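Local coordinates for MarR family transcriptional regulator (PDB 5HLI), which probably binds DNA as a winged helix-turn-helix dimer of the MarR family and regulates transcription in response to oxidation, at residues 25-28 and 29-33; 37-40 and 41-45. The protein carries 1 engineered substitution. One frame throughout, in Å; residues are numbered along the deposited sequence. Where two conformers were deposited one is given.

Interaction 1. Residues 25-28 and 29-33; sequences LFAQ and FYEKK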
loop_
_atom_site.group_PDB
_atom_site.type_symbol
_atom_site.label_atom_id
_atom_site.label_comp_id
_atom_site.label_asym_id
_atom_site.label_seq_id
_atom_site.Cartn_x
_atom_site.Cartn_y
_atom_site.Cartn_z
ATOM N N LEU A 25 2.907 2.260 5.208
ATOM C CA LEU A 25 2.750 2.934 6.492
ATOM C C LEU A 25 1.532 3.848 6.484
ATOM O O LEU A 25 0.813 3.944 7.488
ATOM C CB LEU A 25 4.015 3.720 6.834
ATOM C CG LEU A 25 5.276 2.880 7.039
ATOM C CD1 LEU A 25 6.470 3.775 7.306
ATOM C CD2 LEU A 25 5.077 1.892 8.177
ATOM N N PHE A 26 1.286 4.535 5.366
ATOM C CA PHE A 26 0.037 5.276 5.223
ATOM C C PHE A 26 -1.162 4.341 5.309
ATOM O O PHE A 26 -2.178 4.676 5.932
ATOM C CB PHE A 26 0.020 6.040 3.901
ATOM C CG PHE A 26 0.818 7.312 3.919
ATOM C CD1 PHE A 26 0.417 8.387 4.695
ATOM C CD2 PHE A 26 1.959 7.440 3.145
ATOM C CE1 PHE A 26 1.147 9.562 4.710
ATOM C CE2 PHE A 26 2.690 8.612 3.150
ATOM C CZ PHE A 26 2.282 9.676 3.934
ATOM N N ALA A 27 -1.061 3.162 4.690
ATOM C CA ALA A 27 -2.158 2.199 4.738
ATOM C C ALA A 27 -2.421 1.727 6.163
ATOM O O ALA A 27 -3.578 1.625 6.586
ATOM C CB ALA A 27 -1.853 1.009 3.826
ATOM N N GLN A 28 -1.358 1.433 6.917
ATOM C CA GLN A 28 -1.531 1.021 8.306
ATOM C C GLN A 28 -2.127 2.137 9.150
ATOM O O GLN A 28 -2.868 1.866 10.101
ATOM C CB GLN A 28 -0.194 0.572 8.896
ATOM C CG GLN A 28 0.343 -0.727 8.298
ATOM C CD GLN A 28 1.829 -0.914 8.552
ATOM O OE1 GLN A 28 2.362 -0.443 9.555
ATOM N NE2 GLN A 28 2.503 -1.599 7.641
ATOM N N PHE A 29 -1.813 3.393 8.826
ATOM C CA PHE A 29 -2.437 4.509 9.525
ATOM C C PHE A 29 -3.931 4.563 9.231
ATOM O O PHE A 29 -4.748 4.741 10.143
ATOM C CB PHE A 29 -1.758 5.822 9.133
ATOM C CG PHE A 29 -2.432 7.043 9.695
ATOM C CD1 PHE A 29 -2.118 7.502 10.964
ATOM C CD2 PHE A 29 -3.379 7.732 8.955
ATOM C CE1 PHE A 29 -2.739 8.624 11.485
ATOM C CE2 PHE A 29 -4.004 8.852 9.471
ATOM C CZ PHE A 29 -3.681 9.300 10.736
ATOM N N TYR A 30 -4.305 4.416 7.958
ATOM C CA TYR A 30 -5.719 4.400 7.594
ATOM C C TYR A 30 -6.457 3.279 8.315
ATOM O O TYR A 30 -7.521 3.499 8.904
ATOM C CB TYR A 30 -5.875 4.248 6.080
ATOM C CG TYR A 30 -6.010 5.553 5.326
ATOM C CD1 TYR A 30 -7.237 6.199 5.236
ATOM C CD2 TYR A 30 -4.918 6.129 4.690
ATOM C CE1 TYR A 30 -7.370 7.390 4.544
ATOM C CE2 TYR A 30 -5.040 7.320 3.996
ATOM C CZ TYR A 30 -6.267 7.945 3.927
ATOM O OH TYR A 30 -6.393 9.129 3.237
ATOM N N GLU A 31 -5.895 2.069 8.285
ATOM C CA GLU A 31 -6.565 0.931 8.906
ATOM C C GLU A 31 -6.756 1.151 10.402
ATOM O O GLU A 31 -7.792 0.779 10.965
ATOM C CB GLU A 31 -5.771 -0.348 8.628
ATOM C CG GLU A 31 -5.851 -0.789 7.167
ATOM C CD GLU A 31 -4.583 -1.459 6.671
ATOM O OE1 GLU A 31 -4.461 -1.669 5.442
ATOM O OE2 GLU A 31 -3.704 -1.775 7.501
ATOM N N LYS A 32 -5.774 1.770 11.061
ATOM C CA LYS A 32 -5.910 2.080 12.481
ATOM C C LYS A 32 -7.035 3.080 12.718
ATOM O O LYS A 32 -7.868 2.899 13.613
ATOM C CB LYS A 32 -4.582 2.615 13.019
ATOM C CG LYS A 32 -4.622 3.086 14.462
ATOM C CD LYS A 32 -3.251 3.577 14.908
ATOM C CE LYS A 32 -3.293 4.164 16.311
ATOM N NZ LYS A 32 -3.770 3.175 17.315
ATOM N N LYS A 33 -7.078 4.145 11.915
ATOM C CA LYS A 33 -8.096 5.175 12.099
ATOM C C LYS A 33 -9.486 4.649 11.763
ATOM O O LYS A 33 -10.444 4.883 12.509
ATOM C CB LYS A 33 -7.760 6.401 11.249
ATOM C CG LYS A 33 -6.592 7.200 11.790
ATOM C CD LYS A 33 -6.863 7.592 13.231
ATOM C CE LYS A 33 -5.702 8.349 13.843
ATOM N NZ LYS A 33 -6.012 8.749 15.244
#

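Interaction 2. Residues 37-40 and 41-45; sequences FGIT and YSQYL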
loop_
_atom_site.group_PDB
_atom_site.type_symbol
_atom_site.label_atom_id
_atom_site.label_comp_id
_atom_site.label_asym_id
_atom_site.label_seq_id
_atom_site.Cartn_x
_atom_site.Cartn_y
_atom_site.Cartn_z
ATOM N N PHE A 37 -13.259 4.149 14.116
ATOM C CA PHE A 37 -14.643 4.458 13.781
ATOM C C PHE A 37 -15.490 3.209 13.584
ATOM O O PHE A 37 -16.696 3.327 13.353
ATOM C CB PHE A 37 -14.704 5.334 12.522
ATOM C CG PHE A 37 -14.299 6.761 12.761
ATOM C CD1 PHE A 37 -15.205 7.676 13.277
ATOM C CD2 PHE A 37 -13.010 7.185 12.481
ATOM C CE1 PHE A 37 -14.834 8.992 13.506
ATOM C CE2 PHE A 37 -12.632 8.498 12.708
ATOM C CZ PHE A 37 -13.548 9.404 13.220
ATOM N N GLY A 38 -14.894 2.021 13.676
ATOM C CA GLY A 38 -15.642 0.792 13.506
ATOM C C GLY A 38 -16.009 0.455 12.079
ATOM O O GLY A 38 -16.937 -0.329 11.861
ATOM N N ILE A 39 -15.310 1.020 11.096
ATOM C CA ILE A 39 -15.632 0.812 9.692
ATOM C C ILE A 39 -14.436 0.183 8.988
ATOM O O ILE A 39 -13.297 0.238 9.459
ATOM C CB ILE A 39 -16.046 2.123 8.992
ATOM C CG1 ILE A 39 -14.914 3.148 9.063
ATOM C CG2 ILE A 39 -17.327 2.680 9.609
ATOM C CD1 ILE A 39 -15.208 4.438 8.320
ATOM N N THR A 40 -14.712 -0.423 7.839
ATOM C CA THR A 40 -13.688 -1.021 6.999
ATOM C C THR A 40 -13.364 -0.092 5.836
ATOM O O THR A 40 -14.010 0.937 5.630
ATOM C CB THR A 40 -14.146 -2.383 6.471
ATOM O OG1 THR A 40 -15.237 -2.196 5.562
ATOM C CG2 THR A 40 -14.596 -3.280 7.620
ATOM N N TYR A 41 -12.341 -0.474 5.067
ATOM C CA TYR A 41 -11.988 0.284 3.872
ATOM C C TYR A 41 -13.166 0.367 2.909
ATOM O O TYR A 41 -13.480 1.442 2.387
ATOM C CB TYR A 41 -10.772 -0.351 3.192
ATOM C CG TYR A 41 -10.548 0.128 1.777
ATOM C CD1 TYR A 41 -10.267 1.463 1.510
ATOM C CD2 TYR A 41 -10.608 -0.756 0.707
ATOM C CE1 TYR A 41 -10.058 1.904 0.219
ATOM C CE2 TYR A 41 -10.398 -0.326 -0.589
ATOM C CZ TYR A 41 -10.125 1.005 -0.828
ATOM O OH TYR A 41 -9.919 1.438 -2.116
ATOM N N SER A 42 -13.842 -0.762 2.673
ATOM C CA SER A 42 -14.952 -0.778 1.726
ATOM C C SER A 42 -16.122 0.070 2.218
ATOM O O SER A 42 -16.775 0.754 1.423
ATOM C CB SER A 42 -15.397 -2.217 1.468
ATOM O OG SER A 42 -14.395 -2.948 0.780
ATOM N N GLN A 43 -16.406 0.035 3.526
ATOM C CA GLN A 43 -17.422 0.927 4.076
ATOM C C GLN A 43 -17.007 2.385 3.925
ATOM O O GLN A 43 -17.838 3.251 3.629
ATOM C CB GLN A 43 -17.678 0.603 5.549
ATOM C CG GLN A 43 -18.225 -0.797 5.802
ATOM C CD GLN A 43 -18.374 -1.095 7.282
ATOM O OE1 GLN A 43 -18.428 -0.183 8.106
ATOM N NE2 GLN A 43 -18.440 -2.374 7.627
ATOM N N TYR A 44 -15.719 2.668 4.132
ATOM C CA TYR A 44 -15.189 4.015 3.949
ATOM C C TYR A 44 -15.426 4.514 2.529
ATOM O O TYR A 44 -15.746 5.691 2.321
ATOM C CB TYR A 44 -13.698 4.009 4.289
ATOM C CG TYR A 44 -12.995 5.347 4.274
ATOM C CD1 TYR A 44 -13.563 6.471 4.861
ATOM C CD2 TYR A 44 -11.732 5.470 3.712
ATOM C CE1 TYR A 44 -12.900 7.689 4.859
ATOM C CE2 TYR A 44 -11.064 6.674 3.708
ATOM C CZ TYR A 44 -11.649 7.782 4.281
ATOM O OH TYR A 44 -10.975 8.980 4.271
ATOM N N LEU A 45 -15.280 3.631 1.535
ATOM C CA LEU A 45 -15.541 4.026 0.153
ATOM C C LEU A 45 -16.997 4.431 -0.038
ATOM O O LEU A 45 -17.289 5.402 -0.744
ATOM C CB LEU A 45 -15.176 2.888 -0.801
ATOM C CG LEU A 45 -13.697 2.533 -0.960
ATOM C CD1 LEU A 45 -13.537 1.417 -1.978
ATOM C CD2 LEU A 45 -12.892 3.752 -1.372
HETATM O O HOH W 1 -19.539 -0.047 10.669
HETATM O O HOH W 2 -18.211 -2.740 10.637
#

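Interaction 1. Residues 25-28 and 29-33
F26 and Y30 meet through one carbonyl oxygen. Y30 N donates to F26 O at 2.9 Å, with an N-H...O angle of 163°. The Y30 ring also turns its edge to this oxygen, and CD2 lies 3.3 Å from F26 O, near the ring plane. The ring reaches this place with chi1 at -94°, well off the usual staggered value. On the same acceptor, F29 CB packs 3.4 Å from F26 O. F26 O is therefore gripped by one bond and bordered by carbon from two side chains.

A27 O accepts from E31 N at 2.9 Å. In the conformer described here, the E31 chain bends back over A27, and its carboxylate lies beside that carbonyl without a bond between them; this placement is doubtful, since E31 has a second conformer. Two more i to i+4 bonds continue the pattern: F29 N to L25 O at 3.0 Å and K32 N to Q28 O at 3.1 Å. With CG anti to the backbone N (chi1 174°), the F29 ring runs on toward K33, whose CG lies over one face near the rim.

This is a regular stretch of helix 2-36. F29 touches S118 and C119 after helix 103-117, and F26 meets C16 of the second subunit. C16 and C119 are the two cysteines of the deposited chain, consistent with a place beside the redox-sensing site of this disulfide form. Y30 packs on I116 of helix 103-117 and stacks on Y20 of the second subunit, so this stretch lies in the dimer interface.

Interaction 2. Residues 37-40 and 41-45
T40 holds OG1 between its backbone N and carbonyl carbon (chi1 67°), and Q43 holds CG beside its own backbone N (chi1 -62°). These two torsions bring the T40 hydroxyl against the Q43 backbone and the base of its side chain. Q43 N donates to T40 OG1 at 3.2 Å, in a nearly straight bond of 169°. T40 is thus the N-cap of helix 41-52. Q43 CG also rests 3.3 Å from T40 OG1. The first main-chain bond of the helix follows, from Y44 N to T40 O at 2.9 Å.

Beyond CG the Q43 chain is extended and runs back along the loop. Its OE1 comes to 3.4 Å from both CA and CG2 of I39. Two waters join the amide to G38 O. Water 1 donates to Q43 OE1 at 2.8 Å and to G38 O. Water 2 accepts from Q43 NE2 at 3.0 Å and donates to G38 O as well.

G38 has positive phi and closes helix 2-36 in a Schellman motif. I39 then turns inward, where its CD1 packs 4.3 Å from Y44 CB and its side chain touches L34 of helix 2-36. Q43 packs on R78 and L79 of helix 69-81, which by family resemblance is probably the DNA-recognition helix. Y41 meets Y20 of the second subunit with the ring planes steeply inclined.

The chemistry is that of a tight helix-to-helix corner. The hydroxyl takes up an N-H at the helix start that has no earlier turn to serve it. The paired waters use both ends of the Q43 amide, which would fix its rotation and tie the new helix to the end of the old one.

How the interactions relate
Interactions 1 and 2 follow each other along the chain, with centres about 12 Å apart. Interaction 1 lies wholly within helix 2-36, while interaction 2 covers the corner after that helix and the first turn of helix 41-52. They touch directly, where Y30 CE1 packs 3.9 Å from Y44 CE2. Both are partly buried, but interaction 2 has more at the surface, with G38 and T40 exposed. Both bring aromatic rings to the second subunit, where Y20 meets Y30 and Y41 alike. Their chemistry differs. The helical stretch 25-33 relies on repeated main-chain bonds. The corner at 37-45 adds a side-chain cap and ordered water to a single main-chain bond across its segments.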